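Local coordinates for protein endo-1,3-beta-glucanase, family GH16 (Zobellia galactanivorans, PDB 4BPZ) that probably hydrolyses internal beta-1,3-glucosidic bonds of glucans such as algal laminarin, this chain being its family GH16 catalytic domain with a bound calcium ion, at residues E28-Q33 against L224-A229; E154-H159 against V200-T205. The protein carries 1 engineered substitution. All coordinates share one frame; numbering follows the deposited sequence. Where two conformers were deposited one is given.

How the interactions relate
Both interactions belong to the beta-sandwich (jelly-roll) domain of family GH16, with centres about 21 Å apart and nearest atoms about 10 Å apart, so they do not touch. Interaction 1 joins strands 30-32 and 222-230, which lie on the two flanks of strand 82-93; interaction 2 faces strand 155-163 against strand 197-202. In chain order, 154-159 and 200-205 fall between 28-33 and 224-229: interaction 1 joins parts far apart in sequence, while interaction 2 closes a shorter span between them. Interaction 1 reaches both the sandwich interior and the glucan cleft, where Leu225 is about 6 Å from a bound glucose unit, whereas the touching residues of interaction 2 are all buried in the interior.

Interaction 1 (E28-Q33 against L224-A229); sequences EKWHYQ and LLLNIA
Trp30 reaches past the intervening strand 82-93 to Leu224 and Leu226, in the hydrophobic core of the GH16 beta-sandwich. Strands 30-32 and 222-230 each pair with 82-93, on its two flanks, and the closest CA atoms, those of Trp30 and Leu225, are 9.4 Å apart; only side chains bridge the gap. CG of Trp30 stands beside the backbone N, anti to the carbonyl carbon (chi1 -62°), and this sends the six-membered ring toward the leucines. Leu226 CD1 comes obliquely at the CZ3-CH2 bond of Trp30, 4.0 Å from either carbon. Leu224 comes instead at the ring edge, near its plane, with CD2 4.3 Å from Trp30 CH2. The other end of the indole is held by a hydrogen bond from NE1 to Asp17, which satisfies the polar atom of this buried ring and limits its rotation, while Lys29 CB lies over one face, 3.5 Å above the plane. Val252 of strand 244-255 touches both Trp30 and Leu224, closing the cluster from the opposing sheet.

Three residues after Trp30, Gln33 takes part on the cleft side. Its amide is gripped at both ends: OE1 accepts from Arg86 NE and NE2 bonds Glu123, two residues that line the glycan pocket, so Gln33 is a second-shell residue tying them together. Leu225 CD2 lies off the oxygen end of this amide, beyond OE1, and Leu225 also touches Arg86 and Trp115. The extended Gln33 chain (chi2 -174°) brings its OE1 to 3.8 Å from Leu225 CD2.

Interaction 2 (E154-H159 against V200-T205); sequences ESTIAH and VFLDDT
In the interior of the GH16 beta-sandwich, strand 155-163 of one sheet faces strand 197-202 of the other, and residues 154-159 and 200-205 meet here through side chains without any hydrogen bond between them. Alternate residues point inward: Thr156 and Ala158 from one strand, Leu202 and Val200 from the other. The two pairs run in opposite chain order, Thr156 against Leu202 and Ala158 against Val200, with CA atoms 8.3 Å apart in the first pair and 6.5 Å in the second. The narrower spacing goes with the methyl of Ala158, whose small size lets the sheets come close.

At the wider end, Leu202 CD2 lies 4.1 Å from Thr156 OG1, the side chains crossing at a slant. Thr177 of strand 170-178 and Ile179 each touch both Thr156 and Leu202, while Val207 of strand 205-211 touches both Leu202 and Ala158, so the two pairs belong to one continuous core. Ser155 and Ile157 point the other way, on the face that farther along the strand bears His161 of the glycan pocket.

Just past Leu202 the chain reverses in a type II' beta turn, Leu202 to Thr205, that joins strand 197-202 to 205-211. Backbone bonds of 2.9 Å, Leu202 N to Thr205 O and Thr205 N to Leu202 O, close this two-residue hairpin. At the narrow end CG1 of Val200, anti to the backbone N (chi1 175°), lies alongside the Ala158 methyl, 3.5 Å from its CB.

Interaction 1 (E28-Q33 against L224-A229)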
ATOM      1  N   GLU A  28      17.413  -1.175   5.436  1.00 17.15           N
ATOM      2  CA  GLU A  28      17.871  -0.332   4.338  1.00 17.76           C
ATOM      3  C   GLU A  28      16.837  -0.108   3.267  1.00 15.90           C
ATOM      4  O   GLU A  28      16.961   0.838   2.475  1.00 18.25           O
ATOM      5  CB  GLU A  28      19.117  -0.946   3.660  1.00 19.98           C
ATOM      6  CG  GLU A  28      20.407  -0.956   4.497  1.00 32.28           C
ATOM      7  CD  GLU A  28      21.648  -1.635   3.811  1.00 43.46           C
ATOM      8  OE1 GLU A  28      21.624  -2.019   2.598  1.00 60.43           O
ATOM      9  OE2 GLU A  28      22.701  -1.794   4.506  1.00 61.20           O
ATOM     10  N   LYS A  29      15.790  -0.918   3.272  1.00 15.23           N
ATOM     11  CA  LYS A  29      14.749  -0.902   2.218  0.50 14.66           C
ATOM     12  C   LYS A  29      13.401  -0.374   2.759  1.00 14.00           C
ATOM     13  O   LYS A  29      12.646   0.135   1.967  1.00 13.87           O
ATOM     14  CB  LYS A  29      14.536  -2.319   1.642  0.50 15.08           C
ATOM     15  CG  LYS A  29      15.751  -2.899   0.910  0.50 14.73           C
ATOM     16  CD  LYS A  29      15.463  -4.224   0.170  0.50 15.01           C
ATOM     17  CE  LYS A  29      16.704  -4.799  -0.402  0.50 14.05           C
ATOM     18  NZ  LYS A  29      17.244  -3.993  -1.523  0.50 16.13           N
ATOM     19  N   TRP A  30      13.113  -0.649   4.039  1.00 13.43           N
ATOM     20  CA  TRP A  30      11.744  -0.454   4.521  1.00 13.68           C
ATOM     21  C   TRP A  30      11.745   0.380   5.754  1.00 12.84           C
ATOM     22  O   TRP A  30      12.533   0.124   6.703  1.00 15.08           O
ATOM     23  CB  TRP A  30      11.134  -1.862   4.811  1.00 14.02           C
ATOM     24  CG  TRP A  30      11.054  -2.719   3.610  1.00 13.52           C
ATOM     25  CD1 TRP A  30      11.839  -3.790   3.369  1.00 13.66           C
ATOM     26  CD2 TRP A  30      10.232  -2.517   2.442  1.00 12.57           C
ATOM     27  NE1 TRP A  30      11.601  -4.327   2.151  1.00 13.78           N
ATOM     28  CE2 TRP A  30      10.610  -3.536   1.547  1.00 12.42           C
ATOM     29  CE3 TRP A  30       9.259  -1.575   2.062  1.00 12.06           C
ATOM     30  CZ2 TRP A  30      10.038  -3.671   0.280  1.00 13.08           C
ATOM     31  CZ3 TRP A  30       8.708  -1.715   0.771  1.00 12.27           C
ATOM     32  CH2 TRP A  30       9.059  -2.713  -0.077  1.00 13.01           C
ATOM     33  N   HIS A  31      10.835   1.344   5.814  1.00 11.77           N
ATOM     34  CA  HIS A  31      10.587   2.219   6.975  1.00 11.46           C
ATOM     35  C   HIS A  31       9.212   1.862   7.570  1.00 12.39           C
ATOM     36  O   HIS A  31       8.250   1.698   6.837  1.00 13.49           O
ATOM     37  CB  HIS A  31      10.537   3.661   6.431  1.00 12.73           C
ATOM     38  CG  HIS A  31      10.134   4.680   7.461  1.00 13.17           C
ATOM     39  ND1 HIS A  31      10.947   5.092   8.455  1.00 14.29           N
ATOM     40  CD2 HIS A  31       8.934   5.335   7.629  1.00 14.33           C
ATOM     41  CE1 HIS A  31      10.305   5.983   9.211  1.00 14.86           C
ATOM     42  NE2 HIS A  31       9.087   6.174   8.695  1.00 14.78           N
ATOM     43  N   TYR A  32       9.143   1.780   8.862  1.00 12.75           N
ATOM     44  CA  TYR A  32       7.854   1.558   9.548  1.00 12.80           C
ATOM     45  C   TYR A  32       7.197   2.849   9.915  1.00 12.60           C
ATOM     46  O   TYR A  32       7.841   3.756  10.468  1.00 13.73           O
ATOM     47  CB  TYR A  32       8.060   0.795  10.801  1.00 13.55           C
ATOM     48  CG  TYR A  32       8.390  -0.658  10.623  1.00 14.72           C
ATOM     49  CD1 TYR A  32       9.664  -1.104  10.464  1.00 16.93           C
ATOM     50  CD2 TYR A  32       7.312  -1.577  10.546  1.00 15.94           C
ATOM     51  CE1 TYR A  32       9.901  -2.546  10.360  1.00 20.88           C
ATOM     52  CE2 TYR A  32       7.508  -2.896  10.383  1.00 17.55           C
ATOM     53  CZ  TYR A  32       8.743  -3.391  10.421  1.00 16.56           C
ATOM     54  OH  TYR A  32       8.980  -4.771  10.296  1.00 23.26           O
ATOM     55  N   GLN A  33       5.880   2.912   9.715  1.00 12.19           N
ATOM     56  CA  GLN A  33       5.078   3.965  10.343  1.00 11.96           C
ATOM     57  C   GLN A  33       4.434   3.397  11.540  1.00 11.91           C
ATOM     58  O   GLN A  33       3.753   2.350  11.527  1.00 13.13           O
ATOM     59  CB  GLN A  33       4.037   4.456   9.344  1.00 12.46           C
ATOM     60  CG  GLN A  33       4.668   5.246   8.225  1.00 13.76           C
ATOM     61  CD  GLN A  33       3.594   5.864   7.315  1.00 13.43           C
ATOM     62  OE1 GLN A  33       3.091   5.260   6.355  1.00 12.13           O
ATOM     63  NE2 GLN A  33       3.198   7.133   7.632  1.00 15.49           N
ATOM     64  N   LEU A 224       6.483   3.614  -2.150  1.00 10.10           N
ATOM     65  CA  LEU A 224       5.549   2.495  -2.036  1.00 10.19           C
ATOM     66  C   LEU A 224       5.142   2.288  -0.573  1.00 10.15           C
ATOM     67  O   LEU A 224       5.959   2.450   0.359  1.00 11.97           O
ATOM     68  CB  LEU A 224       6.227   1.205  -2.519  1.00 12.08           C
ATOM     69  CG  LEU A 224       5.351  -0.033  -2.701  1.00 13.11           C
ATOM     70  CD1 LEU A 224       4.423   0.170  -3.918  1.00 15.59           C
ATOM     71  CD2 LEU A 224       6.256  -1.255  -2.952  1.00 15.08           C
ATOM     72  N   LEU A 225       3.870   1.914  -0.355  1.00  9.99           N
ATOM     73  CA  LEU A 225       3.344   1.526   0.903  1.00 10.32           C
ATOM     74  C   LEU A 225       2.758   0.126   0.846  1.00  9.98           C
ATOM     75  O   LEU A 225       2.122  -0.229  -0.162  1.00 10.42           O
ATOM     76  CB  LEU A 225       2.255   2.498   1.401  1.00 11.50           C
ATOM     77  CG  LEU A 225       2.679   3.980   1.619  1.00 10.79           C
ATOM     78  CD1 LEU A 225       2.475   4.816   0.375  1.00 11.33           C
ATOM     79  CD2 LEU A 225       1.974   4.587   2.797  1.00 12.53           C
ATOM     80  N   LEU A 226       2.891  -0.622   1.947  1.00 10.83           N
ATOM     81  CA  LEU A 226       2.308  -1.966   2.090  1.00 10.06           C
ATOM     82  C   LEU A 226       1.691  -2.026   3.466  1.00  9.44           C
ATOM     83  O   LEU A 226       2.375  -1.709   4.453  1.00 10.93           O
ATOM     84  CB  LEU A 226       3.427  -3.035   2.057  1.00 11.42           C
ATOM     85  CG  LEU A 226       4.210  -3.052   0.766  1.00 12.07           C
ATOM     86  CD1 LEU A 226       5.456  -3.968   1.001  1.00 14.37           C
ATOM     87  CD2 LEU A 226       3.413  -3.490  -0.426  1.00 13.62           C
ATOM     88  N   ASN A 227       0.435  -2.443   3.581  1.00 10.16           N
ATOM     89  CA  ASN A 227      -0.202  -2.421   4.902  1.00 10.34           C
ATOM     90  C   ASN A 227      -1.414  -3.356   4.929  1.00 10.25           C
ATOM     91  O   ASN A 227      -1.943  -3.709   3.866  1.00 10.34           O
ATOM     92  CB  ASN A 227      -0.617  -1.007   5.324  1.00 10.72           C
ATOM     93  CG  ASN A 227      -1.706  -0.439   4.464  1.00 10.73           C
ATOM     94  OD1 ASN A 227      -1.432  -0.041   3.329  1.00 12.23           O
ATOM     95  ND2 ASN A 227      -2.947  -0.498   4.911  1.00 11.93           N
ATOM     96  N   ILE A 228      -1.890  -3.673   6.124  1.00 10.46           N
ATOM     97  CA  ILE A 228      -3.291  -4.174   6.318  1.00 10.59           C
ATOM     98  C   ILE A 228      -3.973  -3.236   7.270  1.00  9.94           C
ATOM     99  O   ILE A 228      -3.589  -3.211   8.446  1.00 11.06           O
ATOM    100  CB  ILE A 228      -3.388  -5.616   6.855  1.00 11.52           C
ATOM    101  CG1 ILE A 228      -2.530  -6.646   6.121  1.00 11.56           C
ATOM    102  CG2 ILE A 228      -4.877  -6.008   6.835  1.00 12.01           C
ATOM    103  CD1 ILE A 228      -2.510  -7.980   6.866  1.00 13.00           C
ATOM    104  N   ALA A 229      -4.982  -2.503   6.834  1.00 10.17           N
ATOM    105  CA  ALA A 229      -5.841  -1.774   7.774  1.00 11.22           C
ATOM    106  C   ALA A 229      -6.924  -2.725   8.256  1.00 10.78           C
ATOM    107  O   ALA A 229      -7.286  -3.682   7.571  1.00 11.05           O
ATOM    108  CB  ALA A 229      -6.421  -0.559   7.072  1.00 11.11           C
TER

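Interaction 2 (E154-H159 against V200-T205)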
ATOM      1  N   GLU A 154     -13.574 -11.405  -3.601  1.00 14.59           N
ATOM      2  CA  GLU A 154     -13.549 -11.888  -4.986  1.00 15.65           C
ATOM      3  C   GLU A 154     -13.373 -10.768  -6.060  1.00 16.00           C
ATOM      4  O   GLU A 154     -13.505 -11.021  -7.229  1.00 16.98           O
ATOM      5  CB  GLU A 154     -14.864 -12.675  -5.244  1.00 18.95           C
ATOM      6  CG  GLU A 154     -14.954 -13.980  -4.448  1.00 20.05           C
ATOM      7  CD  GLU A 154     -14.991 -13.851  -2.941  1.00 21.63           C
ATOM      8  OE1 GLU A 154     -15.884 -13.104  -2.443  0.50 23.90           O
ATOM      9  OE2 GLU A 154     -14.181 -14.580  -2.275  0.50 21.09           O
ATOM     10  N   SER A 155     -13.033  -9.558  -5.570  1.00 15.27           N
ATOM     11  CA  SER A 155     -12.650  -8.538  -6.492  0.50 15.04           C
ATOM     12  C   SER A 155     -11.498  -7.712  -5.888  1.00 13.93           C
ATOM     13  O   SER A 155     -11.276  -7.662  -4.689  1.00 13.97           O
ATOM     14  CB  SER A 155     -13.897  -7.706  -6.851  0.50 18.74           C
ATOM     15  OG  SER A 155     -13.736  -6.355  -6.830  0.50 21.25           O
ATOM     16  N   THR A 156     -10.738  -7.108  -6.771  1.00 14.47           N
ATOM     17  CA  THR A 156      -9.668  -6.191  -6.375  1.00 15.16           C
ATOM     18  C   THR A 156      -9.976  -4.806  -6.932  1.00 14.30           C
ATOM     19  O   THR A 156     -10.675  -4.657  -7.946  1.00 16.56           O
ATOM     20  CB  THR A 156      -8.259  -6.668  -6.849  1.00 16.95           C
ATOM     21  OG1 THR A 156      -8.122  -6.554  -8.243  1.00 18.66           O
ATOM     22  CG2 THR A 156      -7.951  -8.078  -6.404  1.00 19.27           C
ATOM     23  N   ILE A 157      -9.324  -3.848  -6.307  1.00 13.90           N
ATOM     24  CA  ILE A 157      -9.492  -2.458  -6.632  1.00 13.78           C
ATOM     25  C   ILE A 157      -8.211  -1.827  -7.069  1.00 13.63           C
ATOM     26  O   ILE A 157      -7.107  -2.155  -6.516  1.00 14.71           O
ATOM     27  CB  ILE A 157      -9.870  -1.749  -5.312  1.00 15.42           C
ATOM     28  CG1 ILE A 157     -11.278  -2.210  -4.817  1.00 17.75           C
ATOM     29  CG2 ILE A 157      -9.746  -0.229  -5.418  1.00 21.25           C
ATOM     30  CD1 ILE A 157     -11.483  -1.934  -3.318  1.00 18.73           C
ATOM     31  N   ALA A 158      -8.255  -0.941  -8.049  1.00 13.95           N
ATOM     32  CA  ALA A 158      -7.092  -0.059  -8.454  1.00 15.45           C
ATOM     33  C   ALA A 158      -7.749   1.294  -8.451  1.00 13.50           C
ATOM     34  O   ALA A 158      -8.761   1.514  -8.976  1.00 18.40           O
ATOM     35  CB  ALA A 158      -6.636  -0.367  -9.905  1.00 17.82           C
ATOM     36  N   HIS A 159      -7.129   2.289  -7.876  0.50 19.57           N
ATOM     37  CA  HIS A 159      -7.720   3.622  -7.750  0.50 16.86           C
ATOM     38  C   HIS A 159      -6.794   4.795  -7.480  0.50 15.71           C
ATOM     39  O   HIS A 159      -5.961   4.715  -6.625  0.50 18.76           O
ATOM     40  CB  HIS A 159      -8.436   3.625  -6.494  0.50 20.52           C
ATOM     41  CG  HIS A 159      -9.747   4.153  -6.631  0.50 17.80           C
ATOM     42  ND1 HIS A 159     -10.137   5.414  -6.359  0.50 23.76           N
ATOM     43  CD2 HIS A 159     -10.871   3.474  -7.051  0.50 16.61           C
ATOM     44  CE1 HIS A 159     -11.492   5.485  -6.594  0.50 16.73           C
ATOM     45  NE2 HIS A 159     -11.920   4.326  -6.966  0.50 21.31           N
ATOM     46  N   VAL A 200      -2.617  -0.020 -14.141  1.00 11.49           N
ATOM     47  CA  VAL A 200      -2.582  -0.991 -13.021  1.00 11.69           C
ATOM     48  C   VAL A 200      -3.148  -2.270 -13.527  1.00 11.44           C
ATOM     49  O   VAL A 200      -4.227  -2.324 -14.139  1.00 12.68           O
ATOM     50  CB  VAL A 200      -3.355  -0.469 -11.808  1.00 11.95           C
ATOM     51  CG1 VAL A 200      -3.416  -1.519 -10.730  1.00 12.57           C
ATOM     52  CG2 VAL A 200      -2.746   0.835 -11.349  1.00 14.45           C
ATOM     53  N   PHE A 201      -2.408  -3.367 -13.278  1.00 11.27           N
ATOM     54  CA  PHE A 201      -2.793  -4.689 -13.732  1.00 12.51           C
ATOM     55  C   PHE A 201      -2.926  -5.648 -12.563  1.00 11.73           C
ATOM     56  O   PHE A 201      -2.235  -5.558 -11.535  1.00 12.32           O
ATOM     57  CB  PHE A 201      -1.647  -5.260 -14.619  1.00 13.04           C
ATOM     58  CG  PHE A 201      -1.492  -4.533 -15.919  1.00 13.66           C
ATOM     59  CD1 PHE A 201      -2.131  -4.970 -17.075  1.00 16.50           C
ATOM     60  CD2 PHE A 201      -0.571  -3.488 -16.000  1.00 15.15           C
ATOM     61  CE1 PHE A 201      -1.917  -4.281 -18.297  1.00 19.18           C
ATOM     62  CE2 PHE A 201      -0.360  -2.822 -17.215  1.00 17.88           C
ATOM     63  CZ  PHE A 201      -1.072  -3.186 -18.287  1.00 17.94           C
ATOM     64  N   LEU A 202      -3.776  -6.661 -12.777  1.00 13.29           N
ATOM     65  CA  LEU A 202      -3.834  -7.889 -11.979  1.00 13.26           C
ATOM     66  C   LEU A 202      -3.412  -8.973 -12.932  1.00 14.87           C
ATOM     67  O   LEU A 202      -4.130  -9.230 -13.926  1.00 15.34           O
ATOM     68  CB  LEU A 202      -5.237  -8.173 -11.497  1.00 14.23           C
ATOM     69  CG  LEU A 202      -5.385  -9.587 -10.856  1.00 16.05           C
ATOM     70  CD1 LEU A 202      -4.489  -9.743  -9.670  1.00 18.24           C
ATOM     71  CD2 LEU A 202      -6.852  -9.804 -10.443  1.00 19.57           C
ATOM     72  N   ASP A 203      -2.227  -9.556 -12.736  1.00 14.64           N
ATOM     73  CA  ASP A 203      -1.647 -10.471 -13.698  1.00 15.92           C
ATOM     74  C   ASP A 203      -1.631  -9.707 -15.073  1.00 16.92           C
ATOM     75  O   ASP A 203      -1.021  -8.661 -15.162  1.00 17.32           O
ATOM     76  CB  ASP A 203      -2.367 -11.828 -13.651  1.00 18.27           C
ATOM     77  CG  ASP A 203      -2.175 -12.484 -12.290  1.00 19.86           C
ATOM     78  OD1 ASP A 203      -1.074 -12.405 -11.717  1.00 21.43           O
ATOM     79  OD2 ASP A 203      -3.082 -13.191 -11.898  1.00 28.85           O
ATOM     80  N   ASP A 204      -2.309 -10.215 -16.091  1.00 17.01           N
ATOM     81  CA  ASP A 204      -2.319  -9.524 -17.374  1.00 16.75           C
ATOM     82  C   ASP A 204      -3.600  -8.773 -17.668  1.00 18.08           C
ATOM     83  O   ASP A 204      -3.728  -8.310 -18.801  1.00 20.21           O
ATOM     84  CB  ASP A 204      -2.041 -10.560 -18.470  1.00 19.27           C
ATOM     85  CG  ASP A 204      -0.672 -11.174 -18.315  1.00 18.52           C
ATOM     86  OD1 ASP A 204       0.343 -10.507 -17.947  1.00 23.10           O
ATOM     87  OD2 ASP A 204      -0.568 -12.392 -18.520  1.00 25.85           O
ATOM     88  N   THR A 205      -4.468  -8.614 -16.706  1.00 16.67           N
ATOM     89  CA  THR A 205      -5.734  -7.877 -16.891  1.00 17.24           C
ATOM     90  C   THR A 205      -5.535  -6.474 -16.467  1.00 14.90           C
ATOM     91  O   THR A 205      -5.121  -6.249 -15.323  1.00 14.84           O
ATOM     92  CB  THR A 205      -6.819  -8.582 -16.067  1.00 18.58           C
ATOM     93  OG1 THR A 205      -6.922  -9.952 -16.494  1.00 20.37           O
ATOM     94  CG2 THR A 205      -8.183  -7.876 -16.283  1.00 20.75           C
TER